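Beta-glucuronidase (uncultured Clostridium sp., PDB 6U7J) hydrolyses beta-D-glucuronides, releasing glucuronic acid, and probably takes part in the reactivation of estrogens by gut microbes. Local coordinates at residues 28-33 against 76-81; 100-104 against 143-147; 453-459 against 493-498. One frame throughout, in Å; residues are numbered along the deposited sequence.

Contact 1 (28-33 against 76-81)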
loop_
_atom_site.group_PDB
_atom_site.type_symbol
_atom_site.label_atom_id
_atom_site.label_comp_id
_atom_site.label_asym_id
_atom_site.label_seq_id
_atom_site.Cartn_x
_atom_site.Cartn_y
_atom_site.Cartn_z
ATOM N N TRP B 28 -0.990 27.130 -22.322
ATOM C CA TRP B 28 -1.406 28.523 -22.228
ATOM C C TRP B 28 -0.673 29.209 -21.082
ATOM O O TRP B 28 -0.082 28.559 -20.215
ATOM C CB TRP B 28 -2.914 28.640 -21.973
ATOM C CG TRP B 28 -3.832 28.120 -23.045
ATOM C CD1 TRP B 28 -3.693 26.976 -23.777
ATOM C CD2 TRP B 28 -5.050 28.737 -23.482
ATOM N NE1 TRP B 28 -4.760 26.843 -24.648
ATOM C CE2 TRP B 28 -5.605 27.910 -24.482
ATOM C CE3 TRP B 28 -5.725 29.910 -23.119
ATOM C CZ2 TRP B 28 -6.797 28.221 -25.132
ATOM C CZ3 TRP B 28 -6.907 30.213 -23.757
ATOM C CH2 TRP B 28 -7.437 29.369 -24.755
ATOM N N LYS B 29 -0.760 30.536 -21.052
ATOM C CA LYS B 29 -0.297 31.295 -19.897
ATOM C C LYS B 29 -1.447 31.456 -18.913
ATOM O O LYS B 29 -2.617 31.470 -19.302
ATOM C CB LYS B 29 0.249 32.664 -20.310
ATOM C CG LYS B 29 1.451 32.582 -21.244
ATOM C CD LYS B 29 2.563 31.786 -20.565
ATOM C CE LYS B 29 3.790 31.590 -21.452
ATOM N NZ LYS B 29 4.972 31.109 -20.659
ATOM N N PHE B 30 -1.102 31.598 -17.634
ATOM C CA PHE B 30 -2.089 31.448 -16.575
ATOM C C PHE B 30 -1.676 32.254 -15.357
ATOM O O PHE B 30 -0.498 32.305 -14.998
ATOM C CB PHE B 30 -2.232 29.959 -16.225
ATOM C CG PHE B 30 -3.139 29.653 -15.062
ATOM C CD1 PHE B 30 -2.708 29.827 -13.746
ATOM C CD2 PHE B 30 -4.394 29.081 -15.292
ATOM C CE1 PHE B 30 -3.541 29.499 -12.680
ATOM C CE2 PHE B 30 -5.222 28.739 -14.235
ATOM C CZ PHE B 30 -4.798 28.944 -12.924
ATOM N N LYS B 31 -2.672 32.833 -14.697
ATOM C CA LYS B 31 -2.479 33.568 -13.464
ATOM C C LYS B 31 -3.789 33.527 -12.694
ATOM O O LYS B 31 -4.865 33.610 -13.294
ATOM C CB LYS B 31 -2.068 35.022 -13.747
ATOM C CG LYS B 31 -1.769 35.831 -12.505
ATOM C CD LYS B 31 -0.916 37.067 -12.824
ATOM C CE LYS B 31 -1.696 38.097 -13.587
ATOM N NZ LYS B 31 -0.903 39.363 -13.709
ATOM N N ARG B 32 -3.704 33.416 -11.375
ATOM C CA ARG B 32 -4.898 33.495 -10.553
ATOM C C ARG B 32 -5.058 34.889 -9.961
ATOM O O ARG B 32 -4.098 35.649 -9.836
ATOM C CB ARG B 32 -4.848 32.445 -9.440
ATOM C CG ARG B 32 -3.978 32.793 -8.297
ATOM C CD ARG B 32 -4.292 31.906 -7.092
ATOM N NE ARG B 32 -3.119 31.816 -6.236
ATOM C CZ ARG B 32 -2.929 32.535 -5.135
ATOM N NH1 ARG B 32 -3.857 33.389 -4.736
ATOM N NH2 ARG B 32 -1.810 32.381 -4.426
ATOM N N ASP B 33 -6.297 35.219 -9.604
ATOM C CA ASP B 33 -6.557 36.416 -8.807
ATOM C C ASP B 33 -5.915 36.293 -7.428
ATOM O O ASP B 33 -5.991 35.239 -6.785
ATOM C CB ASP B 33 -8.063 36.622 -8.627
ATOM C CG ASP B 33 -8.723 37.326 -9.813
ATOM O OD1 ASP B 33 -8.000 37.847 -10.697
ATOM O OD2 ASP B 33 -9.976 37.353 -9.849
ATOM N N TRP B 76 -11.649 33.561 -9.362
ATOM C CA TRP B 76 -11.370 33.628 -10.790
ATOM C C TRP B 76 -9.888 33.424 -11.074
ATOM O O TRP B 76 -9.022 33.831 -10.294
ATOM C CB TRP B 76 -11.807 34.980 -11.382
ATOM C CG TRP B 76 -13.297 35.158 -11.371
ATOM C CD1 TRP B 76 -14.067 35.598 -10.331
ATOM C CD2 TRP B 76 -14.198 34.871 -12.446
ATOM N NE1 TRP B 76 -15.395 35.598 -10.697
ATOM C CE2 TRP B 76 -15.497 35.160 -11.992
ATOM C CE3 TRP B 76 -14.028 34.392 -13.747
ATOM C CZ2 TRP B 76 -16.629 34.999 -12.799
ATOM C CZ3 TRP B 76 -15.151 34.219 -14.547
ATOM C CH2 TRP B 76 -16.435 34.525 -14.067
ATOM N N VAL B 77 -9.611 32.823 -12.229
ATOM C CA VAL B 77 -8.266 32.721 -12.771
ATOM C C VAL B 77 -8.305 33.187 -14.222
ATOM O O VAL B 77 -9.372 33.343 -14.818
ATOM C CB VAL B 77 -7.696 31.290 -12.668
ATOM C CG1 VAL B 77 -7.710 30.823 -11.210
ATOM C CG2 VAL B 77 -8.500 30.313 -13.555
ATOM N N TRP B 78 -7.115 33.371 -14.793
ATOM C CA TRP B 78 -6.952 33.997 -16.097
ATOM C C TRP B 78 -6.051 33.133 -16.966
ATOM O O TRP B 78 -4.916 32.824 -16.581
ATOM C CB TRP B 78 -6.369 35.408 -15.940
ATOM C CG TRP B 78 -7.345 36.295 -15.265
ATOM C CD1 TRP B 78 -7.563 36.412 -13.923
ATOM C CD2 TRP B 78 -8.290 37.154 -15.905
ATOM N NE1 TRP B 78 -8.585 37.303 -13.683
ATOM C CE2 TRP B 78 -9.048 37.774 -14.886
ATOM C CE3 TRP B 78 -8.578 37.453 -17.243
ATOM C CZ2 TRP B 78 -10.067 38.694 -15.164
ATOM C CZ3 TRP B 78 -9.585 38.371 -17.516
ATOM C CH2 TRP B 78 -10.313 38.984 -16.479
ATOM N N TYR B 79 -6.562 32.736 -18.121
ATOM C CA TYR B 79 -5.803 32.031 -19.139
ATOM C C TYR B 79 -5.582 32.953 -20.328
ATOM O O TYR B 79 -6.435 33.791 -20.644
ATOM C CB TYR B 79 -6.549 30.808 -19.654
ATOM C CG TYR B 79 -6.675 29.602 -18.743
ATOM C CD1 TYR B 79 -5.977 28.433 -19.025
ATOM C CD2 TYR B 79 -7.535 29.604 -17.648
ATOM C CE1 TYR B 79 -6.100 27.309 -18.231
ATOM C CE2 TYR B 79 -7.674 28.468 -16.846
ATOM C CZ TYR B 79 -6.944 27.329 -17.146
ATOM O OH TYR B 79 -7.055 26.190 -16.377
ATOM N N GLU B 80 -4.478 32.743 -21.039
ATOM C CA GLU B 80 -4.241 33.520 -22.246
ATOM C C GLU B 80 -3.381 32.735 -23.218
ATOM O O GLU B 80 -2.456 32.029 -22.803
ATOM C CB GLU B 80 -3.552 34.848 -21.918
ATOM C CG GLU B 80 -3.298 35.719 -23.112
ATOM C CD GLU B 80 -2.964 37.129 -22.687
ATOM O OE1 GLU B 80 -3.906 37.941 -22.567
ATOM O OE2 GLU B 80 -1.769 37.408 -22.427
ATOM N N ARG B 81 -3.692 32.863 -24.508
ATOM C CA ARG B 81 -2.794 32.389 -25.550
ATOM C C ARG B 81 -3.030 33.202 -26.817
ATOM O O ARG B 81 -3.957 34.010 -26.905
ATOM C CB ARG B 81 -2.967 30.886 -25.811
ATOM C CG ARG B 81 -4.250 30.505 -26.531
ATOM C CD ARG B 81 -4.143 29.130 -27.158
ATOM N NE ARG B 81 -3.395 29.179 -28.414
ATOM C CZ ARG B 81 -2.894 28.118 -29.039
ATOM N NH1 ARG B 81 -3.039 26.893 -28.537
ATOM N NH2 ARG B 81 -2.235 28.285 -30.167
HETATM O O HOH W 1 -10.714 38.632 -11.883
HETATM O O HOH W 2 -11.349 36.050 -7.995
#
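Strands 28-32 and 76-81 pair antiparallel in the sheet of the sugar-binding domain, with Lys-29/Glu-80 and Lys-31/Trp-78 as hydrogen-bonded pairs and Phe-30/Tyr-79 and Arg-32/Val-77 as non-hydrogen-bonded pairs. Lys-31 N reaches Trp-78 O at 2.9 Å, and Trp-78 N returns a bond to Lys-31 O. On the face carrying Phe-30 and Tyr-79 the two rings form a T-shaped pair, planes at 89°: the CD2-CE2 edge of Phe-30 stands over the Tyr-79 face, with Phe-30 CD2 3.6 Å from Tyr-79 CZ. Val-77 CG2 touches Phe-30 CE2 at 3.7 Å, and Met-55 of the adjoining strand 53-57 packs on both rings, as expected inside the jelly-roll-like beta-sandwich of family 2 glycoside hydrolases. Toward the other end, Arg-81 lays its aliphatic chain over the Trp-28 indole: CG sits 3.5 Å from the centroid of the Trp-28 six-membered ring, a CH-pi contact, while the guanidinium plane stands 83° from the ring. Where the ladder ends, Asp-33 N bonds Trp-76 O at 3.1 Å. Asp-33 OD1 takes a weak bond from Trp-78 NE1 and a further one from Gly-39 N; Asp-33 OD2 accepts from two waters, which in turn accept from Trp-78 NE1 and Trp-76 N.

Contact 2 (100-104 against 143-147)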
loop_
_atom_site.group_PDB
_atom_site.type_symbol
_atom_site.label_atom_id
_atom_site.label_comp_id
_atom_site.label_asym_id
_atom_site.label_seq_id
_atom_site.Cartn_x
_atom_site.Cartn_y
_atom_site.Cartn_z
ATOM N N SER B 100 -16.045 23.341 -23.044
ATOM C CA SER B 100 -16.567 23.711 -21.740
ATOM C C SER B 100 -15.520 24.542 -21.007
ATOM O O SER B 100 -14.321 24.407 -21.258
ATOM C CB SER B 100 -16.940 22.472 -20.911
ATOM O OG SER B 100 -15.780 21.820 -20.448
ATOM N N VAL B 101 -15.984 25.418 -20.123
ATOM C CA VAL B 101 -15.159 26.177 -19.191
ATOM C C VAL B 101 -15.864 26.089 -17.850
ATOM O O VAL B 101 -17.046 26.433 -17.754
ATOM C CB VAL B 101 -14.985 27.650 -19.616
ATOM C CG1 VAL B 101 -14.315 28.454 -18.514
ATOM C CG2 VAL B 101 -14.200 27.750 -20.909
ATOM N N THR B 102 -15.158 25.626 -16.823
ATOM C CA THR B 102 -15.762 25.250 -15.549
ATOM C C THR B 102 -15.354 26.244 -14.473
ATOM O O THR B 102 -14.177 26.300 -14.101
ATOM C CB THR B 102 -15.305 23.843 -15.167
ATOM O OG1 THR B 102 -15.468 22.975 -16.296
ATOM C CG2 THR B 102 -16.074 23.320 -13.972
ATOM N N HIS B 103 -16.313 26.995 -13.924
ATOM C CA HIS B 103 -17.743 26.906 -14.211
ATOM C C HIS B 103 -18.241 28.051 -15.087
ATOM O O HIS B 103 -19.182 27.885 -15.864
ATOM C CB HIS B 103 -18.543 26.938 -12.911
ATOM C CG HIS B 103 -18.362 25.724 -12.052
ATOM N ND1 HIS B 103 -19.044 24.547 -12.279
ATOM C CD2 HIS B 103 -17.598 25.514 -10.954
ATOM C CE1 HIS B 103 -18.712 23.664 -11.356
ATOM N NE2 HIS B 103 -17.835 24.223 -10.540
ATOM N N HIS B 104 -17.605 29.213 -14.934
ATOM C CA HIS B 104 -18.039 30.467 -15.538
ATOM C C HIS B 104 -16.926 31.044 -16.400
ATOM O O HIS B 104 -15.752 30.985 -16.026
ATOM C CB HIS B 104 -18.426 31.485 -14.455
ATOM C CG HIS B 104 -19.337 30.925 -13.409
ATOM N ND1 HIS B 104 -20.589 30.430 -13.701
ATOM C CD2 HIS B 104 -19.172 30.769 -12.073
ATOM C CE1 HIS B 104 -21.158 30.000 -12.589
ATOM N NE2 HIS B 104 -20.318 30.190 -11.588
ATOM N N VAL B 143 -11.801 32.427 -15.924
ATOM C CA VAL B 143 -12.437 31.177 -15.507
ATOM C C VAL B 143 -12.765 31.302 -14.022
ATOM O O VAL B 143 -11.862 31.513 -13.203
ATOM C CB VAL B 143 -11.524 29.963 -15.764
ATOM C CG1 VAL B 143 -12.163 28.651 -15.257
ATOM C CG2 VAL B 143 -11.165 29.846 -17.250
ATOM N N GLY B 144 -14.040 31.176 -13.675
ATOM C CA GLY B 144 -14.492 31.334 -12.297
ATOM C C GLY B 144 -15.131 30.059 -11.780
ATOM O O GLY B 144 -15.861 29.385 -12.512
ATOM N N ASN B 145 -14.873 29.742 -10.509
ATOM C CA ASN B 145 -15.305 28.460 -9.949
ATOM C C ASN B 145 -16.355 28.580 -8.846
ATOM O O ASN B 145 -16.644 27.584 -8.167
ATOM C CB ASN B 145 -14.100 27.675 -9.427
ATOM C CG ASN B 145 -13.428 28.337 -8.245
ATOM O OD1 ASN B 145 -14.001 29.195 -7.570
ATOM N ND2 ASN B 145 -12.189 27.937 -7.985
ATOM N N ILE B 146 -16.914 29.753 -8.638
ATOM C CA ILE B 146 -17.851 29.961 -7.543
ATOM C C ILE B 146 -19.215 29.395 -7.912
ATOM O O ILE B 146 -19.704 29.572 -9.034
ATOM C CB ILE B 146 -17.917 31.455 -7.197
ATOM C CG1 ILE B 146 -16.592 31.856 -6.553
ATOM C CG2 ILE B 146 -19.094 31.752 -6.271
ATOM C CD1 ILE B 146 -16.433 33.312 -6.359
ATOM N N LEU B 147 -19.832 28.682 -6.976
ATOM C CA LEU B 147 -21.157 28.120 -7.190
ATOM C C LEU B 147 -22.119 28.759 -6.205
ATOM O O LEU B 147 -21.799 28.901 -5.020
ATOM C CB LEU B 147 -21.164 26.601 -7.025
ATOM C CG LEU B 147 -20.393 25.797 -8.072
ATOM C CD1 LEU B 147 -20.348 24.329 -7.645
ATOM C CD2 LEU B 147 -21.000 25.962 -9.493
#
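The His-103 imidazole is sandwiched between Leu-147 CD2 on one face and Thr-102 CG2 on the other. Leu-147 CD2 lies 3.5 Å from the His-103 ring centroid, only 2° off the normal, a CH-pi contact; Thr-102 CG2 stands 3.6 Å above the opposite face of the His-103 ring. Asn-145 CA meets the His-103 edge in plane. Outside the two segments Asn-180 OD1 hydrogen-bonds His-103 NE2, so this buried ring is fixed by packing on both faces and by a bond at its rim. His-104 uses its ring differently: one face carries His-103 CB, and at the edge NE2 donates to Ile-146 O at 2.7 Å, the acceptor only 9° out of the ring plane. With CG anti to the carbonyl carbon (chi1 -48°), the His-104 ring reaches along the segment beyond Gly-144 to that carbonyl. Away from the histidines, Val-101 CG1 packs on Val-143 CG2 at 3.7 Å, and Thr-102 O lies 3.3 Å from Val-143 CG1. The Thr-102 to His-103 peptide, directly before the bulge, is cis. Gly-144 O accepts from both His-103 N, at 2.8 Å, and His-104 N, at 3.0 Å, while Gly-144 N donates back to His-104 O. Two consecutive residues facing one on the partner strand make a classic beta bulge, here where strand 104-109 begins beside the end of strand 135-144 in the sugar-binding domain.

Contact 3 (453-459 against 493-498). Unlike the reference sequence in segment 453-459: Glu-455 (reference Asp).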
loop_
_atom_site.group_PDB
_atom_site.type_symbol
_atom_site.label_atom_id
_atom_site.label_comp_id
_atom_site.label_asym_id
_atom_site.label_seq_id
_atom_site.Cartn_x
_atom_site.Cartn_y
_atom_site.Cartn_z
ATOM N N VAL B 453 -38.512 6.471 0.727
ATOM C CA VAL B 453 -39.587 6.299 -0.248
ATOM C C VAL B 453 -40.903 6.864 0.276
ATOM O O VAL B 453 -41.702 7.413 -0.495
ATOM C CB VAL B 453 -39.728 4.815 -0.640
ATOM C CG1 VAL B 453 -39.925 3.940 0.601
ATOM C CG2 VAL B 453 -40.877 4.633 -1.618
ATOM N N GLU B 454 -41.145 6.762 1.585
ATOM C CA GLU B 454 -42.353 7.339 2.165
ATOM C C GLU B 454 -42.399 8.852 1.991
ATOM O O GLU B 454 -43.483 9.426 1.851
ATOM C CB GLU B 454 -42.447 6.983 3.652
ATOM C CG GLU B 454 -42.428 5.493 3.927
ATOM C CD GLU B 454 -41.016 4.961 4.128
ATOM O OE1 GLU B 454 -40.054 5.748 3.950
ATOM O OE2 GLU B 454 -40.870 3.759 4.459
ATOM N N GLU B 455 -41.242 9.515 1.974
ATOM C CA GLU B 455 -41.208 10.966 1.948
ATOM C C GLU B 455 -41.031 11.561 0.557
ATOM O O GLU B 455 -41.284 12.758 0.386
ATOM C CB GLU B 455 -40.089 11.472 2.860
ATOM C CG GLU B 455 -40.128 10.853 4.244
ATOM C CD GLU B 455 -40.138 11.898 5.345
ATOM O OE1 GLU B 455 -39.663 11.586 6.458
ATOM O OE2 GLU B 455 -40.616 13.032 5.097
ATOM N N ASP B 456 -40.625 10.769 -0.433
ATOM C CA ASP B 456 -40.405 11.315 -1.764
ATOM C C ASP B 456 -41.695 11.913 -2.304
ATOM O O ASP B 456 -42.792 11.405 -2.057
ATOM C CB ASP B 456 -39.911 10.247 -2.744
ATOM C CG ASP B 456 -39.783 10.792 -4.161
ATOM O OD1 ASP B 456 -39.158 11.861 -4.313
ATOM O OD2 ASP B 456 -40.320 10.191 -5.114
ATOM N N LYS B 457 -41.553 12.993 -3.072
ATOM C CA LYS B 457 -42.714 13.669 -3.619
ATOM C C LYS B 457 -42.601 13.974 -5.108
ATOM O O LYS B 457 -43.447 14.706 -5.629
ATOM C CB LYS B 457 -42.985 14.950 -2.827
ATOM C CG LYS B 457 -43.558 14.657 -1.436
ATOM C CD LYS B 457 -43.668 15.895 -0.580
ATOM C CE LYS B 457 -44.039 15.525 0.836
ATOM N NZ LYS B 457 -43.014 14.627 1.449
ATOM N N ILE B 458 -41.614 13.417 -5.822
ATOM C CA ILE B 458 -41.416 13.809 -7.215
ATOM C C ILE B 458 -41.313 12.634 -8.185
ATOM O O ILE B 458 -41.445 12.822 -9.401
ATOM C CB ILE B 458 -40.174 14.713 -7.366
ATOM C CG1 ILE B 458 -38.876 13.908 -7.207
ATOM C CG2 ILE B 458 -40.228 15.883 -6.393
ATOM C CD1 ILE B 458 -37.626 14.674 -7.695
ATOM N N SER B 459 -41.090 11.416 -7.690
ATOM C CA SER B 459 -40.811 10.327 -8.625
ATOM C C SER B 459 -42.019 9.959 -9.475
ATOM O O SER B 459 -41.845 9.314 -10.520
ATOM C CB SER B 459 -40.300 9.080 -7.897
ATOM O OG SER B 459 -38.941 9.247 -7.527
ATOM N N LYS B 493 -41.071 -1.490 -1.701
ATOM C CA LYS B 493 -41.808 -0.271 -1.363
ATOM C C LYS B 493 -41.771 0.750 -2.505
ATOM O O LYS B 493 -42.785 1.400 -2.794
ATOM C CB LYS B 493 -41.261 0.336 -0.067
ATOM C CG LYS B 493 -41.472 -0.576 1.141
ATOM C CD LYS B 493 -41.354 0.146 2.481
ATOM C CE LYS B 493 -39.963 0.704 2.699
ATOM N NZ LYS B 493 -39.718 1.078 4.127
ATOM N N TRP B 494 -40.624 0.899 -3.177
ATOM C CA TRP B 494 -40.543 1.843 -4.297
ATOM C C TRP B 494 -41.435 1.400 -5.456
ATOM O O TRP B 494 -42.059 2.231 -6.131
ATOM C CB TRP B 494 -39.090 1.994 -4.775
ATOM C CG TRP B 494 -38.207 2.850 -3.893
ATOM C CD1 TRP B 494 -37.284 2.412 -2.992
ATOM C CD2 TRP B 494 -38.165 4.283 -3.845
ATOM N NE1 TRP B 494 -36.673 3.480 -2.378
ATOM C CE2 TRP B 494 -37.194 4.640 -2.886
ATOM C CE3 TRP B 494 -38.858 5.300 -4.517
ATOM C CZ2 TRP B 494 -36.897 5.967 -2.580
ATOM C CZ3 TRP B 494 -38.562 6.620 -4.211
ATOM C CH2 TRP B 494 -37.590 6.941 -3.252
ATOM N N HIS B 495 -41.500 0.096 -5.714
ATOM C CA HIS B 495 -42.340 -0.379 -6.807
ATOM C C HIS B 495 -43.816 -0.234 -6.470
ATOM O O HIS B 495 -44.620 0.176 -7.320
ATOM C CB HIS B 495 -42.025 -1.832 -7.125
ATOM C CG HIS B 495 -42.832 -2.379 -8.256
ATOM N ND1 HIS B 495 -42.831 -1.807 -9.511
ATOM C CD2 HIS B 495 -43.662 -3.448 -8.326
ATOM C CE1 HIS B 495 -43.625 -2.501 -10.306
ATOM N NE2 HIS B 495 -44.141 -3.500 -9.613
ATOM N N GLU B 496 -44.191 -0.563 -5.236
ATOM C CA GLU B 496 -45.593 -0.458 -4.855
ATOM C C GLU B 496 -46.065 0.992 -4.885
ATOM O O GLU B 496 -47.198 1.268 -5.295
ATOM C CB GLU B 496 -45.808 -1.086 -3.475
ATOM C CG GLU B 496 -46.025 -2.598 -3.534
ATOM C CD GLU B 496 -46.022 -3.260 -2.161
ATOM O OE1 GLU B 496 -45.686 -2.577 -1.167
ATOM O OE2 GLU B 496 -46.348 -4.471 -2.076
ATOM N N LYS B 497 -45.194 1.937 -4.506
ATOM C CA LYS B 497 -45.624 3.327 -4.379
ATOM C C LYS B 497 -45.837 3.988 -5.736
ATOM O O LYS B 497 -46.738 4.823 -5.884
ATOM C CB LYS B 497 -44.615 4.122 -3.553
ATOM C CG LYS B 497 -44.910 5.617 -3.511
ATOM C CD LYS B 497 -44.207 6.349 -2.366
ATOM C CE LYS B 497 -44.783 7.756 -2.227
ATOM N NZ LYS B 497 -43.816 8.725 -1.653
ATOM N N TYR B 498 -45.026 3.634 -6.743
ATOM C CA TYR B 498 -45.051 4.334 -8.024
ATOM C C TYR B 498 -45.366 3.455 -9.222
ATOM O O TYR B 498 -45.702 3.998 -10.281
ATOM C CB TYR B 498 -43.709 5.047 -8.290
ATOM C CG TYR B 498 -43.387 6.122 -7.280
ATOM C CD1 TYR B 498 -44.016 7.353 -7.329
ATOM C CD2 TYR B 498 -42.463 5.896 -6.269
ATOM C CE1 TYR B 498 -43.742 8.338 -6.403
ATOM C CE2 TYR B 498 -42.169 6.885 -5.335
ATOM C CZ TYR B 498 -42.812 8.108 -5.416
ATOM O OH TYR B 498 -42.540 9.092 -4.497
#
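Lys-497, near the end of helix 480-498, extends its chain to the loop 453-459, which follows strand 445-449 of the TIM barrel; the contact thus joins a barrel helix to a loop between two barrel strands. With CG anti to the backbone N (chi1 173°) and the rest of the chain extended, Lys-497 NZ donates to Val-453 O at 2.7 Å and to Asp-456 O at 2.9 Å, satisfying two carbonyls of the loop. A third bond, to Tyr-498 OH at 3.1 Å, stays within its own segment. Asp-456 turns its carboxylate onto the backbone that follows it: OD1 accepts from Ile-458 N, an Asx turn, with the donor well above the carboxylate plane, and also bonds Ser-420 OG outside the contact. Asp-456 OD2 takes Ser-459 N at 3.0 Å on its syn side. These bonds hold the carboxylate beside the Tyr-498 hydroxyl, with Asp-456 OD2 and Tyr-498 OH 2.6 Å apart and the carboxylate and ring planes turned 59° from each other. At the outer end of the contact, Glu-454, its chain turned about the CB-CG bond (chi2 90°), brings OE2 to Lys-493 NZ at 2.9 Å in a salt bridge. Lys-457 turns away from the helix, and its NZ is taken up by Glu-455 O and Ser-421 O. Between these polar groups lies the apolar part. Val-453 sets CB over the six-membered ring of Trp-494 in a CH-pi contact and CG2 against the same indole, while Trp-494 NE1 is bonded to Asp-490 OD2. The Tyr-498 ring carries Lys-497 CG over one face, offset toward the rim; over its opposite face, likewise offset, stands Ser-459 CB, 3.8 Å from the Tyr-498 ring centroid.

In the fold
From the N terminus, contact 1 comes first, closing the chain between strands 20-32 and 76-85 around the short helices 38-41 and 68-71. Contact 2 follows, closing the span from the loop after strand 93-98 to the end of strand 135-144. None of the three loops nests within or crosses another. Contacts 1 and 2 share a sheet: strands 76-85 and 135-144 are neighbours, Val-77 N lies 2.8 Å from Val-143 O, and the Trp-76 ring packs on Gly-144. Contact 3 closes much later, tying the loop after strand 445-449 to the end of helix 480-498 in the TIM barrel domain, its centre about 48 Å from that of contact 1 and about 35 Å from that of contact 2.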